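Local coordinates for phosphoribosylformylglycinamidine synthase 2 (Thermus thermophilus, PDB 3VIU), which is a large bacterial synthase of the PurM-like (AIR synthase related) family, built from two tandem PurM-type halves and holding ADP and magnesium in this model, at residues 486-490 against 501-505; 40-46 against 523-527; 162-167 against 449-455; 61-65 against 518-522. All coordinates share one frame; numbering follows the deposited sequence.

Interaction 1: residues 486-490 against 501-505; sequences GLNLG and LAETI
Leu487 and Leu489 reach across from the end of strand 479-488 to Leu501, Thr504 and Ile505 on helix 495-515, and the contact between them is carried by carbon. Leu489 is the one to follow. Its CB leaves the backbone heading for the helix, and CG lies anti to the carbonyl carbon (chi1 -68°), beside the backbone N. From there the branches part. CD2 runs up against the helix backbone itself, 3.3 Å from Leu501 N and 3.5 Å from Leu501 CA, and CD2 is also 3.8 Å from Thr504 OG1. CD1 turns to the side chain of Leu501, where it meets CD1 at 3.7 Å; the two leucines cross at about a right angle.

Leu487, two residues earlier on the strand, meets the next turn of the helix with other partners. Its CD2 lies 3.8 Å from Thr504 CG2, the two side chains passing alongside with their ends pointing opposite ways, while CD1 packs 3.9 Å from Ile505 CG1. The same torsion that turns the Thr504 methyl to Leu487 lets the hydroxyl bond to Glu500 O, a turn back in the same helix. Strand 486-488 and helix 501-505 run at 156°, nearly antiparallel, and belong to the first half of the beta-alpha-beta unit that strand 519-525 completes. Leu50 of helix 48-51 touches Leu501 and Ile505, Leu51 touches Ile505, and Leu487 belongs to the ADP pocket. With every touching residue buried and methyl groups doing nearly all the work, the helix is held on the sheet by shape and hydrophobic burial, with no directional bond between the two segments.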
# COMPACT_ATOMS: atom_id res chain seq x y z
N GLY A 486 1.40 -4.07 -3.13
CA GLY A 486 0.89 -3.49 -4.34
C GLY A 486 2.00 -3.58 -5.36
O GLY A 486 2.94 -2.79 -5.32
N LEU A 487 1.92 -4.55 -6.26
CA LEU A 487 2.94 -4.71 -7.28
C LEU A 487 2.66 -3.80 -8.48
O LEU A 487 1.52 -3.71 -8.94
CB LEU A 487 3.01 -6.16 -7.75
CG LEU A 487 3.20 -7.23 -6.66
CD1 LEU A 487 3.38 -8.59 -7.33
CD2 LEU A 487 4.41 -6.91 -5.78
N ASN A 488 3.70 -3.13 -8.96
CA ASN A 488 3.61 -2.24 -10.12
C ASN A 488 4.85 -2.51 -10.97
O ASN A 488 5.97 -2.32 -10.50
CB ASN A 488 3.61 -0.78 -9.67
CG ASN A 488 2.52 -0.48 -8.67
OD1 ASN A 488 1.40 -0.16 -9.03
ND2 ASN A 488 2.84 -0.62 -7.39
N LEU A 489 4.64 -2.97 -12.19
CA LEU A 489 5.74 -3.28 -13.09
C LEU A 489 5.40 -2.97 -14.54
O LEU A 489 4.30 -2.52 -14.87
CB LEU A 489 6.11 -4.76 -12.98
CG LEU A 489 6.74 -5.18 -11.64
CD1 LEU A 489 5.71 -5.97 -10.85
CD2 LEU A 489 7.99 -6.01 -11.88
N GLY A 490 6.38 -3.20 -15.41
CA GLY A 490 6.18 -2.96 -16.82
C GLY A 490 5.47 -4.17 -17.39
O GLY A 490 4.94 -5.00 -16.65
N LEU A 501 9.07 -9.08 -12.63
CA LEU A 501 7.88 -9.50 -11.92
C LEU A 501 8.20 -10.75 -11.12
O LEU A 501 7.81 -10.87 -9.96
CB LEU A 501 6.74 -9.81 -12.90
CG LEU A 501 5.48 -10.46 -12.31
CD1 LEU A 501 4.79 -9.50 -11.33
CD2 LEU A 501 4.54 -10.83 -13.44
N ALA A 502 8.92 -11.67 -11.73
CA ALA A 502 9.27 -12.91 -11.08
C ALA A 502 10.20 -12.67 -9.90
O ALA A 502 9.97 -13.21 -8.81
CB ALA A 502 9.91 -13.87 -12.09
N GLU A 503 11.24 -11.85 -10.09
CA GLU A 503 12.18 -11.56 -9.01
C GLU A 503 11.51 -10.79 -7.88
O GLU A 503 11.82 -10.98 -6.70
CB GLU A 503 13.37 -10.75 -9.53
CG GLU A 503 14.32 -11.53 -10.42
CD GLU A 503 15.14 -12.52 -9.63
OE1 GLU A 503 14.93 -13.74 -9.81
OE2 GLU A 503 15.98 -12.07 -8.83
N THR A 504 10.58 -9.90 -8.23
CA THR A 504 9.88 -9.12 -7.23
C THR A 504 9.09 -10.07 -6.33
O THR A 504 9.17 -10.00 -5.11
CB THR A 504 8.92 -8.11 -7.89
OG1 THR A 504 9.69 -7.14 -8.62
CG2 THR A 504 8.07 -7.39 -6.83
N ILE A 505 8.34 -10.98 -6.94
CA ILE A 505 7.58 -11.93 -6.16
C ILE A 505 8.48 -12.86 -5.33
O ILE A 505 8.18 -13.16 -4.17
CB ILE A 505 6.63 -12.75 -7.06
CG1 ILE A 505 5.51 -11.82 -7.57
CG2 ILE A 505 6.07 -13.94 -6.28
CD1 ILE A 505 4.41 -12.49 -8.37

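Interaction 2: residues 40-46 against 523-527; sequences EHCAYKN and NVSLY. With ADP (adenosine-5'-diphosphate), chain B; PO4 (phosphate ion), chain C.
Tyr44 meets the end of strand 519-525 first at Asn523, whose OD1 lies 3.0 Å from Tyr44 OH near the plane of the ring, with ring and amide planes 80° apart. A water lies within hydrogen-bonding distance of both this OD1 and His41 O. At the backbone, Asn523 O takes a weak hydrogen bond from ADP N6. Val524 follows, sending a weak hydrogen bond of 3.4 Å from its N to Tyr44 OH and laying CB 3.3 Å from Tyr44 CE2. That ring carbon is also 3.2 Å from ADP N7, and Val524 CG2 reaches ADP N6, which puts the tyrosine and the valine both against the adenine. This is a composite nucleotide pocket: a tyrosine from the N-terminal linker region, at positive phi just past helix 40-43, closes on the edge strand of a PurM-type sheet.

Ser525 turns its CB away from the linker, and OG donates to O3 of a phosphate ion, probably from the crystallisation liquor, at 2.6 Å; Ser86 and the backbone of Asn88 and His89 bind that phosphate too. Leu526 points back, its CD1 3.3 Å from Glu40 OE1. Bent at chi2 (76°), the Glu40 chain curls its carboxylate round to Asn46 N, which OE1 grips at 2.8 Å through its syn lone pair. Tyr527 presents a ring edge to Glu40 CB, while one water joins its OH to Glu40 OE2.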
# COMPACT_ATOMS: atom_id res chain seq x y z
N GLU A 40 -5.89 -8.23 -18.05
CA GLU A 40 -4.95 -8.45 -16.94
C GLU A 40 -5.42 -7.80 -15.65
O GLU A 40 -5.22 -8.35 -14.57
CB GLU A 40 -3.56 -7.91 -17.29
CG GLU A 40 -2.48 -8.34 -16.29
CD GLU A 40 -2.04 -9.79 -16.47
OE1 GLU A 40 -1.52 -10.38 -15.50
OE2 GLU A 40 -2.22 -10.33 -17.58
N HIS A 41 -6.05 -6.64 -15.76
CA HIS A 41 -6.54 -5.91 -14.59
C HIS A 41 -7.41 -6.79 -13.70
O HIS A 41 -7.19 -6.87 -12.49
CB HIS A 41 -7.33 -4.67 -15.00
CG HIS A 41 -7.76 -3.82 -13.85
ND1 HIS A 41 -6.92 -2.92 -13.24
CD2 HIS A 41 -8.93 -3.77 -13.16
CE1 HIS A 41 -7.54 -2.36 -12.21
NE2 HIS A 41 -8.76 -2.86 -12.14
N CYS A 42 -8.38 -7.46 -14.30
CA CYS A 42 -9.29 -8.33 -13.56
C CYS A 42 -8.86 -9.78 -13.42
O CYS A 42 -9.10 -10.40 -12.38
CB CYS A 42 -10.68 -8.31 -14.22
SG CYS A 42 -11.54 -6.72 -14.17
N ALA A 43 -8.21 -10.32 -14.43
CA ALA A 43 -7.82 -11.73 -14.41
C ALA A 43 -6.44 -12.08 -13.85
O ALA A 43 -6.23 -13.22 -13.44
CB ALA A 43 -7.97 -12.32 -15.81
N TYR A 44 -5.50 -11.12 -13.85
CA TYR A 44 -4.16 -11.40 -13.34
C TYR A 44 -3.55 -12.60 -14.07
O TYR A 44 -2.90 -13.44 -13.47
CB TYR A 44 -4.23 -11.73 -11.84
CG TYR A 44 -4.49 -10.54 -10.96
CD1 TYR A 44 -5.66 -9.77 -11.09
CD2 TYR A 44 -3.55 -10.14 -10.01
CE1 TYR A 44 -5.86 -8.63 -10.30
CE2 TYR A 44 -3.74 -9.01 -9.23
CZ TYR A 44 -4.89 -8.26 -9.38
OH TYR A 44 -5.04 -7.14 -8.61
N LYS A 45 -3.76 -12.65 -15.38
CA LYS A 45 -3.29 -13.75 -16.20
C LYS A 45 -1.79 -14.08 -16.14
O LYS A 45 -1.42 -15.26 -16.12
CB LYS A 45 -3.72 -13.52 -17.64
CG LYS A 45 -5.24 -13.58 -17.82
CD LYS A 45 -5.67 -13.40 -19.27
CE LYS A 45 -5.19 -12.06 -19.83
NZ LYS A 45 -5.82 -11.75 -21.14
N ASN A 46 -0.93 -13.08 -16.09
CA ASN A 46 0.50 -13.35 -16.06
C ASN A 46 1.12 -13.39 -14.67
O ASN A 46 2.28 -13.81 -14.53
CB ASN A 46 1.24 -12.32 -16.91
CG ASN A 46 0.89 -12.43 -18.37
OD1 ASN A 46 -0.19 -12.03 -18.81
ND2 ASN A 46 1.80 -12.99 -19.14
N ASN A 523 -2.31 -6.18 -4.60
CA ASN A 523 -2.72 -5.77 -5.93
C ASN A 523 -1.58 -5.97 -6.91
O ASN A 523 -0.43 -6.12 -6.52
CB ASN A 523 -3.10 -4.29 -5.92
CG ASN A 523 -3.60 -3.82 -7.27
OD1 ASN A 523 -4.61 -4.31 -7.77
ND2 ASN A 523 -2.88 -2.87 -7.88
N VAL A 524 -1.92 -5.97 -8.19
CA VAL A 524 -0.91 -6.14 -9.23
C VAL A 524 -1.27 -5.26 -10.40
O VAL A 524 -2.33 -5.41 -10.99
CB VAL A 524 -0.81 -7.60 -9.73
CG1 VAL A 524 0.16 -7.69 -10.91
CG2 VAL A 524 -0.35 -8.50 -8.60
N SER A 525 -0.38 -4.33 -10.73
CA SER A 525 -0.58 -3.44 -11.87
C SER A 525 0.56 -3.68 -12.84
O SER A 525 1.72 -3.45 -12.52
CB SER A 525 -0.58 -1.98 -11.41
OG SER A 525 -0.66 -1.12 -12.53
N LEU A 526 0.23 -4.15 -14.04
CA LEU A 526 1.25 -4.42 -15.05
C LEU A 526 1.15 -3.46 -16.23
O LEU A 526 0.26 -2.60 -16.26
CB LEU A 526 1.10 -5.86 -15.56
CG LEU A 526 1.23 -6.93 -14.49
CD1 LEU A 526 1.03 -8.29 -15.12
CD2 LEU A 526 2.60 -6.84 -13.80
N TYR A 527 2.06 -3.60 -17.18
CA TYR A 527 2.08 -2.76 -18.37
C TYR A 527 2.37 -1.29 -18.06
O TYR A 527 1.93 -0.40 -18.79
CB TYR A 527 0.75 -2.88 -19.12
CG TYR A 527 0.49 -4.27 -19.65
CD1 TYR A 527 1.12 -4.72 -20.81
CD2 TYR A 527 -0.35 -5.14 -18.97
CE1 TYR A 527 0.93 -6.02 -21.28
CE2 TYR A 527 -0.55 -6.44 -19.42
CZ TYR A 527 0.09 -6.88 -20.57
OH TYR A 527 -0.11 -8.17 -21.02
PB ADP B . -10.69 -5.24 -6.43
O1B ADP B . -10.83 -5.21 -7.91
O2B ADP B . -9.75 -4.01 -5.97
O3B ADP B . -12.22 -5.10 -5.74
PA ADP B . -9.09 -7.34 -7.09
O1A ADP B . -9.93 -8.22 -7.94
O2A ADP B . -8.39 -6.21 -8.03
O3A ADP B . -10.01 -6.64 -5.93
O5' ADP B . -7.88 -8.17 -6.36
C5' ADP B . -8.05 -9.58 -6.62
C4' ADP B . -7.84 -10.46 -5.35
O4' ADP B . -6.50 -11.06 -5.34
C3' ADP B . -7.97 -9.69 -4.01
O3' ADP B . -8.51 -10.56 -3.01
C2' ADP B . -6.53 -9.28 -3.71
O2' ADP B . -6.31 -9.04 -2.32
C1' ADP B . -5.71 -10.44 -4.27
N9 ADP B . -4.40 -10.00 -4.78
C8 ADP B . -4.17 -9.35 -5.96
N7 ADP B . -2.90 -9.10 -6.10
C5 ADP B . -2.23 -9.57 -5.03
C6 ADP B . -0.87 -9.59 -4.63
N6 ADP B . 0.11 -9.04 -5.44
N1 ADP B . -0.55 -10.17 -3.45
C2 ADP B . -1.49 -10.71 -2.66
N3 ADP B . -2.78 -10.71 -3.00
C4 ADP B . -3.19 -10.15 -4.16
P PO4 C . -3.78 0.45 -12.97
O1 PO4 C . -3.29 0.99 -11.68
O2 PO4 C . -3.51 1.43 -14.05
O3 PO4 C . -3.09 -0.82 -13.27
O4 PO4 C . -5.24 0.21 -12.87
O HOH W 1 -2.23 -9.41 -20.23
O HOH W 2 -5.97 -4.62 -10.62

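Interaction 3: residues 162-167 against 449-455; sequences YFHEGY and QNPRYSR
The loop leaving strand 156-163 runs beside the first turn of helix 451-456, with His164 CA nearest Pro451 CA at 7.7 Å. Pro451 touches two tyrosines. It lies over one face of Tyr162, Pro451 CG coming 3.3 Å from Tyr162 CD1. Its CD makes a CH-pi contact 4.2 Å from the centroid of that ring. Pro451 CB meets the edge of Tyr167, 3.5 Å from Tyr167 OH.

Arg452 comes to the rim of Tyr162: its NE gives a weak, strongly bent hydrogen bond to OH (2.7 Å, 116° at the hydrogen), with guanidinium and ring planes 82° apart. The firmer partner of that hydroxyl is Glu578, and NH1 of Arg452 pairs with Glu587, which also accepts from His164 NE2. His164 lies obliquely to this guanidinium; its ND1 takes the backbone N-H of Gly166 at 2.8 Å, which, with the NE2 bond to Glu587, helps fix the ring's rotation. Further along, Arg455 has chi2 and chi3 both near 60°, a doubly bent chain that brings NH2 to Glu165 OE1, a 3.6 Å salt bridge lying in the guanidinium plane.

The contact joins the two PurM N-terminal-type domains. The edge strand 156-163 pairs with strand 116-126 in the first sheet, the helix follows strand 441-448 of the second, Tyr167 OH is hydrogen-bonded to Thr538 on strand 538-548, and helix 578-584 adds Glu578 and the Tyr581 ring, in a cation-pi contact with Arg452.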
# COMPACT_ATOMS: atom_id res chain seq x y z
N TYR A 162 8.22 9.32 -3.60
CA TYR A 162 9.56 9.28 -4.17
C TYR A 162 9.57 9.78 -5.61
O TYR A 162 8.67 9.48 -6.40
CB TYR A 162 10.13 7.87 -4.11
CG TYR A 162 11.63 7.87 -4.21
CD1 TYR A 162 12.28 7.87 -5.45
CD2 TYR A 162 12.42 7.99 -3.06
CE1 TYR A 162 13.66 8.00 -5.54
CE2 TYR A 162 13.80 8.13 -3.14
CZ TYR A 162 14.42 8.14 -4.38
OH TYR A 162 15.78 8.35 -4.46
N PHE A 163 10.59 10.57 -5.95
CA PHE A 163 10.71 11.10 -7.30
C PHE A 163 11.83 10.35 -8.01
O PHE A 163 12.92 10.20 -7.46
CB PHE A 163 11.00 12.60 -7.26
CG PHE A 163 9.93 13.42 -6.59
CD1 PHE A 163 9.95 13.61 -5.21
CD2 PHE A 163 8.91 14.01 -7.33
CE1 PHE A 163 8.96 14.38 -4.58
CE2 PHE A 163 7.92 14.78 -6.71
CZ PHE A 163 7.95 14.97 -5.33
N HIS A 164 11.56 9.90 -9.23
CA HIS A 164 12.56 9.13 -9.96
C HIS A 164 12.37 9.14 -11.48
O HIS A 164 11.25 9.17 -12.00
CB HIS A 164 12.56 7.69 -9.42
CG HIS A 164 13.69 6.84 -9.92
ND1 HIS A 164 13.72 6.29 -11.18
CD2 HIS A 164 14.81 6.40 -9.29
CE1 HIS A 164 14.81 5.56 -11.32
NE2 HIS A 164 15.49 5.61 -10.18
N GLU A 165 13.50 9.11 -12.17
CA GLU A 165 13.61 9.11 -13.62
C GLU A 165 12.75 8.04 -14.29
O GLU A 165 12.10 8.30 -15.30
CB GLU A 165 15.09 8.94 -13.99
CG GLU A 165 15.41 8.38 -15.37
CD GLU A 165 15.35 6.86 -15.44
OE1 GLU A 165 15.97 6.19 -14.58
OE2 GLU A 165 14.70 6.33 -16.37
N GLY A 166 12.74 6.84 -13.71
CA GLY A 166 11.98 5.75 -14.29
C GLY A 166 10.46 5.89 -14.26
O GLY A 166 9.75 5.07 -14.84
N TYR A 167 9.96 6.93 -13.61
CA TYR A 167 8.52 7.12 -13.50
C TYR A 167 8.03 8.29 -14.34
O TYR A 167 6.84 8.62 -14.30
CB TYR A 167 8.12 7.35 -12.04
CG TYR A 167 8.43 6.19 -11.10
CD1 TYR A 167 7.76 4.97 -11.21
CD2 TYR A 167 9.36 6.33 -10.08
CE1 TYR A 167 8.01 3.92 -10.31
CE2 TYR A 167 9.62 5.30 -9.17
CZ TYR A 167 8.94 4.10 -9.29
OH TYR A 167 9.20 3.10 -8.38
N GLN A 449 9.09 0.96 -0.08
CA GLN A 449 9.77 0.43 -1.26
C GLN A 449 10.74 1.50 -1.73
O GLN A 449 10.44 2.70 -1.71
CB GLN A 449 8.81 -0.01 -2.38
CG GLN A 449 8.42 1.01 -3.40
CD GLN A 449 9.49 1.30 -4.45
OE1 GLN A 449 10.04 0.39 -5.08
NE2 GLN A 449 9.76 2.58 -4.64
N ASN A 450 11.92 1.04 -2.11
CA ASN A 450 13.00 1.88 -2.58
C ASN A 450 13.23 1.57 -4.07
O ASN A 450 13.72 0.51 -4.43
CB ASN A 450 14.25 1.57 -1.75
CG ASN A 450 15.46 2.41 -2.13
OD1 ASN A 450 16.21 2.86 -1.26
ND2 ASN A 450 15.65 2.63 -3.43
N PRO A 451 12.88 2.51 -4.95
CA PRO A 451 13.04 2.32 -6.40
C PRO A 451 14.47 2.12 -6.91
O PRO A 451 14.68 1.41 -7.89
CB PRO A 451 12.38 3.55 -7.00
CG PRO A 451 12.59 4.58 -5.96
CD PRO A 451 12.30 3.84 -4.67
N ARG A 452 15.44 2.74 -6.25
CA ARG A 452 16.84 2.61 -6.67
C ARG A 452 17.30 1.17 -6.47
O ARG A 452 17.86 0.56 -7.37
CB ARG A 452 17.72 3.58 -5.88
CG ARG A 452 17.31 5.04 -6.07
CD ARG A 452 18.30 6.00 -5.45
NE ARG A 452 17.95 7.40 -5.70
CZ ARG A 452 17.86 7.95 -6.91
NH1 ARG A 452 18.08 7.22 -7.99
NH2 ARG A 452 17.56 9.23 -7.03
N TYR A 453 17.05 0.62 -5.28
CA TYR A 453 17.40 -0.77 -4.98
C TYR A 453 16.66 -1.69 -5.96
O TYR A 453 17.25 -2.60 -6.56
CB TYR A 453 16.95 -1.16 -3.57
CG TYR A 453 17.58 -0.40 -2.42
CD1 TYR A 453 17.22 -0.69 -1.11
CD2 TYR A 453 18.55 0.58 -2.64
CE1 TYR A 453 17.82 -0.05 -0.03
CE2 TYR A 453 19.16 1.22 -1.57
CZ TYR A 453 18.79 0.90 -0.27
OH TYR A 453 19.39 1.53 0.79
N SER A 454 15.37 -1.43 -6.10
CA SER A 454 14.50 -2.24 -6.95
C SER A 454 14.86 -2.25 -8.44
O SER A 454 14.80 -3.29 -9.09
CB SER A 454 13.05 -1.79 -6.73
OG SER A 454 12.67 -1.89 -5.35
N ARG A 455 15.24 -1.10 -8.99
CA ARG A 455 15.62 -1.03 -10.39
C ARG A 455 16.88 -1.85 -10.65
O ARG A 455 16.96 -2.59 -11.62
CB ARG A 455 15.82 0.44 -10.80
CG ARG A 455 16.74 0.70 -12.00
CD ARG A 455 16.31 -0.01 -13.27
NE ARG A 455 15.05 0.49 -13.83
CZ ARG A 455 14.86 1.74 -14.25
NH1 ARG A 455 13.68 2.10 -14.75
NH2 ARG A 455 15.84 2.63 -14.18
O HOH W 3 15.67 11.32 -8.73

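Interaction 4: residues 61-65 against 518-522; sequences VLQGP and PVVSG. With ADP (adenosine-5'-diphosphate), chain B.
Val61 opens the contact by laying CG2 3.9 Å from Pro518 CG, the valine and the proline lying side by side but directed opposite ways. Its other methyl, CG1, anti to the backbone N (chi1 179°), lies 4.3 Å from Val520 CG2, and one valine thus touches both Pro518 and Val520. The chain then turns a corner at Leu62, where Leu62 and Gln63 both face Val71 in a classic beta bulge on the edge of the first sheet.

At Gly64 the two backbones come closest, CA to CA 4.1 Å from Val520, and Gly64 CA makes a CA-H...O contact with Val520 O at 3.4 Å. Pro65 has no N-H to offer that same oxygen; its ring instead covers the peptide, CD 3.6 Å from Val520 O and CG 4.2 Å from Ser521 N. Ser521 spends its OG on Phe82 O and Thr484, and next to it Gly522 N donates to ADP O2' at 3.2 Å. Here two edge strands, one from each PurM N-terminal-type sheet, meet beside the ribose of an ADP pocket to which Glu67 and Lys83 contribute from the first domain and Asp485 from the second.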
# COMPACT_ATOMS: atom_id res chain seq x y z
N VAL A 61 -3.93 -14.29 11.15
CA VAL A 61 -4.75 -14.21 9.93
C VAL A 61 -6.17 -14.72 10.12
O VAL A 61 -6.38 -15.83 10.60
CB VAL A 61 -4.10 -15.00 8.76
CG1 VAL A 61 -5.00 -14.92 7.54
CG2 VAL A 61 -2.73 -14.44 8.44
N LEU A 62 -7.15 -13.90 9.75
CA LEU A 62 -8.55 -14.29 9.85
C LEU A 62 -9.11 -14.45 8.45
O LEU A 62 -10.04 -15.22 8.22
CB LEU A 62 -9.38 -13.24 10.60
CG LEU A 62 -9.04 -12.93 12.06
CD1 LEU A 62 -10.00 -11.88 12.58
CD2 LEU A 62 -9.12 -14.19 12.90
N GLN A 63 -8.51 -13.71 7.52
CA GLN A 63 -8.90 -13.71 6.11
C GLN A 63 -7.72 -13.33 5.23
O GLN A 63 -7.16 -12.24 5.38
CB GLN A 63 -10.04 -12.72 5.89
CG GLN A 63 -10.72 -12.85 4.55
CD GLN A 63 -11.12 -14.28 4.27
OE1 GLN A 63 -10.32 -15.06 3.73
NE2 GLN A 63 -12.34 -14.65 4.65
N GLY A 64 -7.36 -14.21 4.30
CA GLY A 64 -6.25 -13.94 3.41
C GLY A 64 -6.71 -13.60 2.00
O GLY A 64 -7.87 -13.20 1.81
N PRO A 65 -5.84 -13.74 0.98
CA PRO A 65 -6.23 -13.42 -0.39
C PRO A 65 -7.47 -14.21 -0.81
O PRO A 65 -7.62 -15.38 -0.48
CB PRO A 65 -5.00 -13.82 -1.20
CG PRO A 65 -3.88 -13.58 -0.24
CD PRO A 65 -4.44 -14.16 1.04
N PRO A 518 3.07 -13.15 6.86
CA PRO A 518 2.34 -13.57 5.65
C PRO A 518 1.54 -12.49 4.91
O PRO A 518 1.18 -11.47 5.49
CB PRO A 518 1.42 -14.66 6.18
CG PRO A 518 1.01 -14.08 7.52
CD PRO A 518 2.32 -13.54 8.08
N VAL A 519 1.27 -12.74 3.62
CA VAL A 519 0.46 -11.85 2.79
C VAL A 519 -0.98 -12.09 3.17
O VAL A 519 -1.37 -13.20 3.49
CB VAL A 519 0.46 -12.18 1.28
CG1 VAL A 519 1.00 -11.02 0.49
CG2 VAL A 519 1.18 -13.48 1.02
N VAL A 520 -1.80 -11.05 3.08
CA VAL A 520 -3.19 -11.20 3.43
C VAL A 520 -4.04 -10.61 2.31
O VAL A 520 -5.24 -10.89 2.20
CB VAL A 520 -3.43 -10.52 4.79
CG1 VAL A 520 -3.62 -9.03 4.62
CG2 VAL A 520 -4.58 -11.18 5.49
N SER A 521 -3.41 -9.79 1.47
CA SER A 521 -4.08 -9.16 0.35
C SER A 521 -3.06 -8.37 -0.45
O SER A 521 -1.88 -8.29 -0.07
CB SER A 521 -5.18 -8.21 0.83
OG SER A 521 -4.63 -7.08 1.49
N GLY A 522 -3.51 -7.78 -1.55
CA GLY A 522 -2.59 -7.01 -2.36
C GLY A 522 -3.17 -6.64 -3.71
O GLY A 522 -4.37 -6.77 -3.93
PB ADP B . -10.69 -5.24 -6.43
O1B ADP B . -10.83 -5.21 -7.91
O2B ADP B . -9.75 -4.01 -5.97
O3B ADP B . -12.22 -5.10 -5.74
PA ADP B . -9.09 -7.34 -7.09
O1A ADP B . -9.93 -8.22 -7.94
O2A ADP B . -8.39 -6.21 -8.03
O3A ADP B . -10.01 -6.64 -5.93
O5' ADP B . -7.88 -8.17 -6.36
C5' ADP B . -8.05 -9.58 -6.62
C4' ADP B . -7.84 -10.46 -5.35
O4' ADP B . -6.50 -11.06 -5.34
C3' ADP B . -7.97 -9.69 -4.01
O3' ADP B . -8.51 -10.56 -3.01
C2' ADP B . -6.53 -9.28 -3.71
O2' ADP B . -6.31 -9.04 -2.32
C1' ADP B . -5.71 -10.44 -4.27
N9 ADP B . -4.40 -10.00 -4.78
C8 ADP B . -4.17 -9.35 -5.96
N7 ADP B . -2.90 -9.10 -6.10
C5 ADP B . -2.23 -9.57 -5.03
C6 ADP B . -0.87 -9.59 -4.63
N6 ADP B . 0.11 -9.04 -5.44
N1 ADP B . -0.55 -10.17 -3.45
C2 ADP B . -1.49 -10.71 -2.66
N3 ADP B . -2.78 -10.71 -3.00
C4 ADP B . -3.19 -10.15 -4.16

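Three of the four contacts gather on one beta-alpha-beta unit. Interaction 1 packs its helix on strand 479-488, while interactions 2 and 4 bring N-terminal elements to different parts of strand 519-525, both touching ADP. Interactions 1 and 2 are joined directly: Leu487 N and O probably pair with Asn523 O and Ser525 N in the sheet. Interaction 1 is wholly buried and hydrophobic; interaction 2 is mostly buried but mixes water, carboxylate and ligand; interaction 4, partly buried, rests on prolines, valines and bare backbone. Interaction 3, also buried, lies about 26 Å from interaction 4, centre to centre, and relies on aromatic rings and arginines to join the two domains.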